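Amino acid adenylation domain-containing protein (Bacillus stratosphericus LAMA 585, PDB 6ULY) probably selects an alpha-keto acid and activates it as an acyl adenylate, acting as the adenylation domain of a nonribosomal depsipeptide synthetase. Local coordinates at residues 19-24 and 233-238; 42-47 and 81-86; 307-312 and 560-565. One frame throughout, in Å; residues are numbered along the deposited sequence.

Overall arrangement
Interactions 1 and 2 are neighbours, with centres 12 Å apart, on one side of the chain. They touch directly, as Tyr46 packs against Val235 and Gly238, and Trp86 against Leu22. Along the chain, interaction 2 (42-47 and 81-86) is nested within the span closed by interaction 1 (19-24 and 233-238), so the two pack the same part of the large N-terminal region, at the end of the nine-stranded sheet bordered by strand 41-45. Interaction 3 (307-312 and 560-565) follows later, its centre about 35 Å from the centres of interactions 1 and 2 and across the chain's centre. It joins that region to the C-terminal helix 560-570, consistent with the two-part build of adenylation domains.

Interaction 1 (19-24 and 233-238); sequences QDVLTE and VNVYTG
Val21 packs against Val235 and Tyr236 where two helices cross; the axes of the two short segments approach to 8.4 Å, with their N-to-C directions 56° apart. Its two methyls divide the work. CG1, placed anti to the backbone N (chi1 171°), comes within 3.5 Å of Val235 CG1, closer than usual for two carbons, and also lies 3.6 Å from the backbone N of Tyr236. CG2 meets the phenol ring of Tyr236 at its edge, near the ring plane, 3.9 Å from CD2. Both side chains meet that of Val21 at roughly a right angle.

The backbone of Val21 takes part through a water that lies 2.7 Å from Val21 O and 2.7 Å from Val235 O. It is oriented to donate to either carbonyl, although more acceptors than protons are within its reach. Next along the helix, Leu22 makes a marginal contact through its CA, 4.4 Å from Val235 CG1, while its CB points away from the partner.

The partner helix stops just past the contact in a Schellman motif: Gly238 at C-prime takes a positive phi, Cys239 N pairs with Asn234 O, and Gly238 N bonds weakly to Val235 O. Helix 193-207 lies against Val21 and Tyr236, helix 46-62 packs on Leu22 and Val235, and strand 240-243 continues the chain and touches Val235.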
loop_
_atom_site.group_PDB
_atom_site.type_symbol
_atom_site.label_atom_id
_atom_site.label_comp_id
_atom_site.label_asym_id
_atom_site.label_seq_id
_atom_site.Cartn_x
_atom_site.Cartn_y
_atom_site.Cartn_z
ATOM N N GLN A 19 -2.600 14.957 32.163
ATOM C CA GLN A 19 -3.336 15.734 33.153
ATOM C C GLN A 19 -2.384 16.469 34.088
ATOM O O GLN A 19 -2.592 17.646 34.399
ATOM C CB GLN A 19 -4.267 14.821 33.951
ATOM C CG GLN A 19 -5.461 14.314 33.163
ATOM C CD GLN A 19 -6.310 13.341 33.959
ATOM O OE1 GLN A 19 -6.262 13.321 35.187
ATOM N NE2 GLN A 19 -7.084 12.521 33.258
ATOM N N ASP A 20 -1.327 15.790 34.539
ATOM C CA ASP A 20 -0.341 16.440 35.396
ATOM C C ASP A 20 0.411 17.535 34.648
ATOM O O ASP A 20 0.822 18.529 35.257
ATOM C CB ASP A 20 0.642 15.401 35.949
ATOM C CG ASP A 20 -0.054 14.260 36.676
ATOM O OD1 ASP A 20 -1.189 14.454 37.168
ATOM O OD2 ASP A 20 0.538 13.161 36.755
ATOM N N VAL A 21 0.599 17.375 33.336
ATOM C CA VAL A 21 1.240 18.424 32.546
ATOM C C VAL A 21 0.388 19.688 32.575
ATOM O O VAL A 21 0.888 20.794 32.818
ATOM C CB VAL A 21 1.483 17.939 31.104
ATOM C CG1 VAL A 21 1.940 19.092 30.222
ATOM C CG2 VAL A 21 2.510 16.806 31.077
ATOM N N LEU A 22 -0.917 19.532 32.350
ATOM C CA LEU A 22 -1.815 20.681 32.331
ATOM C C LEU A 22 -1.919 21.319 33.709
ATOM O O LEU A 22 -1.976 22.549 33.827
ATOM C CB LEU A 22 -3.191 20.246 31.829
ATOM C CG LEU A 22 -4.235 21.350 31.654
ATOM C CD1 LEU A 22 -3.753 22.391 30.656
ATOM C CD2 LEU A 22 -5.564 20.762 31.216
ATOM N N THR A 23 -1.943 20.502 34.763
ATOM C CA THR A 23 -2.021 21.035 36.119
ATOM C C THR A 23 -0.822 21.917 36.433
ATOM O O THR A 23 -0.975 23.065 36.869
ATOM C CB THR A 23 -2.128 19.882 37.117
ATOM O OG1 THR A 23 -3.425 19.287 37.009
ATOM C CG2 THR A 23 -1.899 20.371 38.544
ATOM N N GLU A 24 0.389 21.401 36.212
ATOM C CA GLU A 24 1.582 22.188 36.503
ATOM C C GLU A 24 1.690 23.407 35.595
ATOM O O GLU A 24 2.225 24.441 36.010
ATOM C CB GLU A 24 2.831 21.318 36.363
ATOM C CG GLU A 24 2.889 20.137 37.335
ATOM C CD GLU A 24 2.991 20.568 38.790
ATOM O OE1 GLU A 24 2.012 21.133 39.322
ATOM O OE2 GLU A 24 4.057 20.341 39.401
ATOM N N VAL A 233 5.366 19.680 24.237
ATOM C CA VAL A 233 6.633 20.143 24.797
ATOM C C VAL A 233 6.444 21.495 25.470
ATOM O O VAL A 233 7.017 21.764 26.533
ATOM C CB VAL A 233 7.711 20.208 23.701
ATOM C CG1 VAL A 233 8.847 21.131 24.125
ATOM C CG2 VAL A 233 8.242 18.819 23.393
ATOM N N ASN A 234 5.633 22.366 24.864
ATOM C CA ASN A 234 5.441 23.705 25.405
ATOM C C ASN A 234 4.655 23.664 26.710
ATOM O O ASN A 234 5.026 24.322 27.687
ATOM C CB ASN A 234 4.733 24.587 24.375
ATOM C CG ASN A 234 5.591 24.873 23.162
ATOM O OD1 ASN A 234 6.816 24.968 23.257
ATOM N ND2 ASN A 234 4.951 25.008 22.008
ATOM N N VAL A 235 3.561 22.900 26.747
ATOM C CA VAL A 235 2.787 22.782 27.980
ATOM C C VAL A 235 3.624 22.124 29.072
ATOM O O VAL A 235 3.558 22.515 30.244
ATOM C CB VAL A 235 1.480 22.005 27.725
ATOM C CG1 VAL A 235 0.595 22.025 28.966
ATOM C CG2 VAL A 235 0.729 22.590 26.540
ATOM N N TYR A 236 4.429 21.120 28.705
ATOM C CA TYR A 236 5.258 20.429 29.690
ATOM C C TYR A 236 6.279 21.373 30.314
ATOM O O TYR A 236 6.510 21.340 31.530
ATOM C CB TYR A 236 5.969 19.242 29.040
ATOM C CG TYR A 236 6.860 18.479 29.996
ATOM C CD1 TYR A 236 8.214 18.777 30.106
ATOM C CD2 TYR A 236 6.345 17.460 30.792
ATOM C CE1 TYR A 236 9.033 18.079 30.983
ATOM C CE2 TYR A 236 7.155 16.755 31.668
ATOM C CZ TYR A 236 8.496 17.068 31.760
ATOM O OH TYR A 236 9.300 16.369 32.632
ATOM N N THR A 237 6.934 22.192 29.492
ATOM C CA THR A 237 7.806 23.232 30.018
ATOM C C THR A 237 7.028 24.418 30.568
ATOM O O THR A 237 7.621 25.271 31.234
ATOM C CB THR A 237 8.774 23.721 28.935
ATOM O OG1 THR A 237 8.041 24.354 27.876
ATOM C CG2 THR A 237 9.588 22.550 28.374
ATOM N N GLY A 238 5.722 24.485 30.318
ATOM C CA GLY A 238 4.929 25.615 30.758
ATOM C C GLY A 238 5.299 26.933 30.113
ATOM O O GLY A 238 4.952 27.991 30.648
HETATM O O HOH W 1 3.518 21.518 32.732
#

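Interaction 2 (42-47 and 81-86); sequences LTQSYA and MVTAFW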
loop_
_atom_site.group_PDB
_atom_site.type_symbol
_atom_site.label_atom_id
_atom_site.label_comp_id
_atom_site.label_asym_id
_atom_site.label_seq_id
_atom_site.Cartn_x
_atom_site.Cartn_y
_atom_site.Cartn_z
ATOM N N LEU A 42 -5.886 36.217 20.101
ATOM C CA LEU A 42 -6.747 35.658 21.136
ATOM C C LEU A 42 -5.868 34.898 22.120
ATOM O O LEU A 42 -5.175 33.951 21.732
ATOM C CB LEU A 42 -7.810 34.742 20.523
ATOM C CG LEU A 42 -8.973 34.311 21.417
ATOM C CD1 LEU A 42 -10.169 33.918 20.565
ATOM C CD2 LEU A 42 -8.585 33.160 22.334
ATOM N N THR A 43 -5.885 35.319 23.383
ATOM C CA THR A 43 -5.055 34.710 24.412
ATOM C C THR A 43 -5.856 33.690 25.207
ATOM O O THR A 43 -7.079 33.795 25.345
ATOM C CB THR A 43 -4.487 35.760 25.371
ATOM O OG1 THR A 43 -5.563 36.444 26.026
ATOM C CG2 THR A 43 -3.612 36.751 24.625
ATOM N N GLN A 44 -5.141 32.694 25.733
ATOM C CA GLN A 44 -5.746 31.642 26.548
ATOM C C GLN A 44 -4.641 31.103 27.447
ATOM O O GLN A 44 -3.861 30.245 27.023
ATOM C CB GLN A 44 -6.348 30.543 25.686
ATOM C CG GLN A 44 -7.077 29.450 26.466
ATOM C CD GLN A 44 -7.312 28.198 25.629
ATOM O OE1 GLN A 44 -6.460 27.806 24.835
ATOM N NE2 GLN A 44 -8.473 27.571 25.800
ATOM N N SER A 45 -4.571 31.618 28.671
ATOM C CA SER A 45 -3.571 31.143 29.612
ATOM C C SER A 45 -3.734 29.644 29.840
ATOM O O SER A 45 -4.794 29.059 29.592
ATOM C CB SER A 45 -3.689 31.882 30.943
ATOM O OG SER A 45 -4.891 31.530 31.606
ATOM N N TYR A 46 -2.664 29.015 30.331
ATOM C CA TYR A 46 -2.765 27.606 30.694
ATOM C C TYR A 46 -3.827 27.392 31.764
ATOM O O TYR A 46 -4.474 26.337 31.795
ATOM C CB TYR A 46 -1.406 27.083 31.156
ATOM C CG TYR A 46 -0.401 26.958 30.027
ATOM C CD1 TYR A 46 -0.742 26.334 28.827
ATOM C CD2 TYR A 46 0.880 27.474 30.154
ATOM C CE1 TYR A 46 0.169 26.222 27.793
ATOM C CE2 TYR A 46 1.796 27.371 29.127
ATOM C CZ TYR A 46 1.435 26.740 27.947
ATOM O OH TYR A 46 2.340 26.631 26.917
ATOM N N ALA A 47 -4.034 28.387 32.633
ATOM C CA ALA A 47 -5.127 28.319 33.597
ATOM C C ALA A 47 -6.477 28.407 32.898
ATOM O O ALA A 47 -7.405 27.662 33.230
ATOM C CB ALA A 47 -4.985 29.440 34.631
ATOM N N MET A 81 -9.416 23.331 18.831
ATOM C CA MET A 81 -8.784 22.013 18.802
ATOM C C MET A 81 -7.933 21.779 20.044
ATOM O O MET A 81 -8.013 20.716 20.672
ATOM C CB MET A 81 -7.933 21.857 17.542
ATOM C CG MET A 81 -7.101 20.574 17.519
ATOM S SD MET A 81 -6.681 20.037 15.848
ATOM C CE MET A 81 -6.038 21.548 15.138
ATOM N N VAL A 82 -7.088 22.753 20.394
ATOM C CA VAL A 82 -6.310 22.671 21.629
ATOM C C VAL A 82 -7.231 22.428 22.817
ATOM O O VAL A 82 -6.962 21.583 23.678
ATOM C CB VAL A 82 -5.479 23.954 21.821
ATOM C CG1 VAL A 82 -4.922 24.022 23.234
ATOM C CG2 VAL A 82 -4.356 24.026 20.803
ATOM N N THR A 83 -8.332 23.177 22.886
ATOM C CA THR A 83 -9.261 23.023 24.000
ATOM C C THR A 83 -9.934 21.661 23.965
ATOM O O THR A 83 -10.089 21.008 25.004
ATOM C CB THR A 83 -10.314 24.137 23.964
ATOM O OG1 THR A 83 -9.663 25.408 24.039
ATOM C CG2 THR A 83 -11.294 24.007 25.123
ATOM N N ALA A 84 -10.351 21.223 22.776
ATOM C CA ALA A 84 -10.985 19.918 22.643
ATOM C C ALA A 84 -10.022 18.797 23.013
ATOM O O ALA A 84 -10.426 17.791 23.605
ATOM C CB ALA A 84 -11.498 19.735 21.216
ATOM N N PHE A 85 -8.744 18.951 22.663
ATOM C CA PHE A 85 -7.757 17.929 22.992
ATOM C C PHE A 85 -7.640 17.746 24.498
ATOM O O PHE A 85 -7.592 16.615 24.996
ATOM C CB PHE A 85 -6.405 18.308 22.397
ATOM C CG PHE A 85 -5.286 17.400 22.809
ATOM C CD1 PHE A 85 -5.023 16.239 22.101
ATOM C CD2 PHE A 85 -4.487 17.713 23.897
ATOM C CE1 PHE A 85 -3.988 15.403 22.475
ATOM C CE2 PHE A 85 -3.450 16.879 24.277
ATOM C CZ PHE A 85 -3.202 15.721 23.563
ATOM N N TRP A 86 -7.597 18.849 25.242
ATOM C CA TRP A 86 -7.403 18.747 26.680
ATOM C C TRP A 86 -8.678 18.339 27.399
ATOM O O TRP A 86 -8.611 17.634 28.412
ATOM C CB TRP A 86 -6.859 20.064 27.209
ATOM C CG TRP A 86 -5.422 20.244 26.842
ATOM C CD1 TRP A 86 -4.915 21.068 25.886
ATOM C CD2 TRP A 86 -4.305 19.557 27.416
ATOM N NE1 TRP A 86 -3.547 20.950 25.837
ATOM C CE2 TRP A 86 -3.148 20.027 26.767
ATOM C CE3 TRP A 86 -4.170 18.598 28.424
ATOM C CZ2 TRP A 86 -1.875 19.570 27.090
ATOM C CZ3 TRP A 86 -2.906 18.147 28.743
ATOM C CH2 TRP A 86 -1.775 18.634 28.081
#
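Gln44 and Thr83 carry this buried contact, contributing 44 and 28 Å² of its 85 Å², and Val82 supplies nearly all the rest. The backbones are well separated, the nearest pair of CA atoms (Gln44 and Thr83) being 9.7 Å apart, and the gap is bridged by the glutamine chain. With CG anti to the backbone N (chi1 -176°) and the chain extended beyond it, Gln44 carries its amide from the strand to the helix.

There Gln44 NE2 donates to Thr83 OG1 at 3.0 Å. The N-H...O angle of 161° shows a fairly straight bond, and the hydroxyl lies only 10° out of the amide plane. The threonine oxygen also bonds to His79 O one turn earlier; since a carbonyl can only accept, Thr83 gives its proton there and receives the one from Gln44. The amide is held from other directions too: its NE2 bonds to Asp52 OD2 and its OE1 to Tyr34 OH. These bonds satisfy a buried polar group and fix which end of the amide is nitrogen. Val82 only brushes the amide, its CG1 lying 4.4 Å from Gln44 OE1.

Strand 41-45 is the outermost strand of the nine-stranded sheet, whereas helix 78-91 is the crossover between the parallel, adjacent strands 70-74 and 94-97 of the seven-stranded sheet. Such a tie between an edge strand of one sheet and a beta-alpha-beta helix of the other fits the layered alpha/beta N-terminal core of the ANL adenylating enzymes.

Interaction 3 (307-312 and 560-565); sequences PKTIHR and LKTRWQ. With SO4 (sulfate ion), chain P.
At the interface between the large N-terminal region and the C-terminal subdomain, Thr309 on helix 307-317 meets Thr562 on helix 560-570 through their hydroxyls. Thr562 OG1 donates to Thr309 OG1 at 3.0 Å, and this bond carries the contact: no other pair of residues from the two segments comes within 4.5 Å, the nearest CA atoms (the same two residues) are 7.8 Å apart, and just 52 Å² is buried. Both CB atoms point toward the opposing helix. The chi1 of Thr562, -99°, lies well off a staggered position, which swings its hydroxyl toward Thr309.

A turn further on, Gln565 extends the joint. Its NE2 donates to O4 of a sulfate at 3.1 Å, with an N-H...O angle of 163°, and also bonds to Ala304 O, while its OE1 accepts from Asn272 ND2. Lys561 approaches the same ion through a bent chain, and the bond from NZ to sulfate O2 is weak at 3.4 Å. Ala304 N completes the grip, so the anion, probably from the crystallisation liquor, touches both parts of the protein.

Helix 272-279 lies alongside, touching Thr309 and Thr562 alike. The side chain of Thr309 is about 12 Å from the bound keto acyl adenylate, beyond direct contact. A sparse, polar contact such as this one is consistent with the C-terminal subdomain of ANL enzymes, which is known to rotate against the core during the reaction cycle.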
loop_
_atom_site.group_PDB
_atom_site.type_symbol
_atom_site.label_atom_id
_atom_site.label_comp_id
_atom_site.label_asym_id
_atom_site.label_seq_id
_atom_site.Cartn_x
_atom_site.Cartn_y
_atom_site.Cartn_z
ATOM N N PRO A 307 20.814 21.126 2.224
ATOM C CA PRO A 307 21.842 22.066 2.702
ATOM C C PRO A 307 21.721 23.463 2.114
ATOM O O PRO A 307 21.778 24.454 2.853
ATOM C CB PRO A 307 23.151 21.381 2.285
ATOM C CG PRO A 307 22.820 19.926 2.234
ATOM C CD PRO A 307 21.393 19.843 1.780
ATOM N N LYS A 308 21.561 23.574 0.796
ATOM C CA LYS A 308 21.529 24.896 0.184
ATOM C C LYS A 308 20.269 25.673 0.542
ATOM O O LYS A 308 20.268 26.902 0.440
ATOM C CB LYS A 308 21.672 24.769 -1.332
ATOM C CG LYS A 308 23.104 24.492 -1.769
ATOM C CD LYS A 308 23.230 24.363 -3.279
ATOM C CE LYS A 308 24.690 24.392 -3.710
ATOM N NZ LYS A 308 24.857 24.195 -5.177
ATOM N N THR A 309 19.204 24.992 0.969
ATOM C CA THR A 309 18.004 25.699 1.402
ATOM C C THR A 309 18.231 26.383 2.745
ATOM O O THR A 309 17.895 27.561 2.920
ATOM C CB THR A 309 16.824 24.729 1.491
ATOM O OG1 THR A 309 16.496 24.241 0.185
ATOM C CG2 THR A 309 15.604 25.411 2.091
ATOM N N ILE A 310 18.803 25.659 3.709
ATOM C CA ILE A 310 18.995 26.228 5.038
ATOM C C ILE A 310 20.081 27.296 5.011
ATOM O O ILE A 310 19.977 28.319 5.698
ATOM C CB ILE A 310 19.313 25.121 6.062
ATOM C CG1 ILE A 310 20.565 24.344 5.655
ATOM C CG2 ILE A 310 18.126 24.184 6.214
ATOM C CD1 ILE A 310 20.866 23.156 6.555
ATOM N N HIS A 311 21.137 27.084 4.222
ATOM C CA HIS A 311 22.208 28.073 4.155
ATOM C C HIS A 311 21.703 29.380 3.559
ATOM O O HIS A 311 21.986 30.465 4.079
ATOM C CB HIS A 311 23.381 27.532 3.340
ATOM C CG HIS A 311 24.544 28.472 3.269
ATOM N ND1 HIS A 311 24.926 29.100 2.102
ATOM C CD2 HIS A 311 25.400 28.903 4.225
ATOM C CE1 HIS A 311 25.972 29.870 2.341
ATOM N NE2 HIS A 311 26.281 29.768 3.621
ATOM N N ARG A 312 20.953 29.295 2.457
ATOM C CA ARG A 312 20.371 30.499 1.872
ATOM C C ARG A 312 19.398 31.155 2.842
ATOM O O ARG A 312 19.341 32.384 2.944
ATOM C CB ARG A 312 19.671 30.153 0.556
ATOM C CG ARG A 312 19.144 31.355 -0.212
ATOM C CD ARG A 312 20.277 32.163 -0.820
ATOM N NE ARG A 312 19.873 33.531 -1.129
ATOM C CZ ARG A 312 20.700 34.472 -1.574
ATOM N NH1 ARG A 312 21.985 34.197 -1.765
ATOM N NH2 ARG A 312 20.243 35.692 -1.827
ATOM N N LEU A 560 15.366 21.774 -7.865
ATOM C CA LEU A 560 14.220 20.995 -8.325
ATOM C C LEU A 560 13.611 20.187 -7.184
ATOM O O LEU A 560 12.387 20.178 -7.002
ATOM C CB LEU A 560 14.639 20.083 -9.481
ATOM C CG LEU A 560 13.545 19.408 -10.319
ATOM C CD1 LEU A 560 12.972 18.186 -9.610
ATOM C CD2 LEU A 560 12.430 20.388 -10.673
ATOM N N LYS A 561 14.449 19.497 -6.405
ATOM C CA LYS A 561 13.943 18.780 -5.237
ATOM C C LYS A 561 13.227 19.721 -4.276
ATOM O O LYS A 561 12.276 19.314 -3.598
ATOM C CB LYS A 561 15.090 18.067 -4.520
ATOM C CG LYS A 561 14.664 17.242 -3.309
ATOM C CD LYS A 561 13.804 16.051 -3.711
ATOM C CE LYS A 561 13.463 15.177 -2.512
ATOM N NZ LYS A 561 12.801 13.900 -2.912
ATOM N N THR A 562 13.665 20.980 -4.207
ATOM C CA THR A 562 13.055 21.948 -3.304
ATOM C C THR A 562 11.726 22.473 -3.836
ATOM O O THR A 562 10.819 22.756 -3.045
ATOM C CB THR A 562 14.033 23.102 -3.055
ATOM O OG1 THR A 562 14.703 22.895 -1.804
ATOM C CG2 THR A 562 13.326 24.456 -3.041
ATOM N N ARG A 563 11.589 22.616 -5.157
ATOM C CA ARG A 563 10.332 23.106 -5.714
ATOM C C ARG A 563 9.218 22.078 -5.553
ATOM O O ARG A 563 8.063 22.441 -5.302
ATOM C CB ARG A 563 10.519 23.474 -7.186
ATOM C CG ARG A 563 9.227 23.846 -7.901
ATOM C CD ARG A 563 9.489 24.318 -9.323
ATOM N NE ARG A 563 8.252 24.467 -10.088
ATOM C CZ ARG A 563 7.404 25.485 -9.957
ATOM N NH1 ARG A 563 7.648 26.450 -9.079
ATOM N NH2 ARG A 563 6.308 25.533 -10.701
ATOM N N TRP A 564 9.543 20.789 -5.696
ATOM C CA TRP A 564 8.527 19.754 -5.529
ATOM C C TRP A 564 8.090 19.627 -4.075
ATOM O O TRP A 564 6.926 19.307 -3.807
ATOM C CB TRP A 564 9.047 18.416 -6.056
ATOM C CG TRP A 564 9.157 18.371 -7.554
ATOM C CD1 TRP A 564 8.903 19.391 -8.427
ATOM C CD2 TRP A 564 9.542 17.247 -8.354
ATOM N NE1 TRP A 564 9.110 18.973 -9.718
ATOM C CE2 TRP A 564 9.503 17.660 -9.702
ATOM C CE3 TRP A 564 9.919 15.932 -8.062
ATOM C CZ2 TRP A 564 9.824 16.806 -10.754
ATOM C CZ3 TRP A 564 10.238 15.086 -9.108
ATOM C CH2 TRP A 564 10.190 15.527 -10.437
ATOM N N GLN A 565 8.999 19.867 -3.127
ATOM C CA GLN A 565 8.593 19.946 -1.728
ATOM C C GLN A 565 7.543 21.032 -1.525
ATOM O O GLN A 565 6.603 20.859 -0.739
ATOM C CB GLN A 565 9.805 20.218 -0.838
ATOM C CG GLN A 565 10.700 19.023 -0.590
ATOM C CD GLN A 565 11.852 19.360 0.338
ATOM O OE1 GLN A 565 12.147 20.534 0.579
ATOM N NE2 GLN A 565 12.508 18.333 0.870
HETATM S S SO4 P . 11.099 14.470 0.813
HETATM O O1 SO4 P . 11.273 13.965 2.120
HETATM O O2 SO4 P . 10.976 13.378 -0.073
HETATM O O3 SO4 P . 9.934 15.264 0.721
HETATM O O4 SO4 P . 12.212 15.240 0.412
#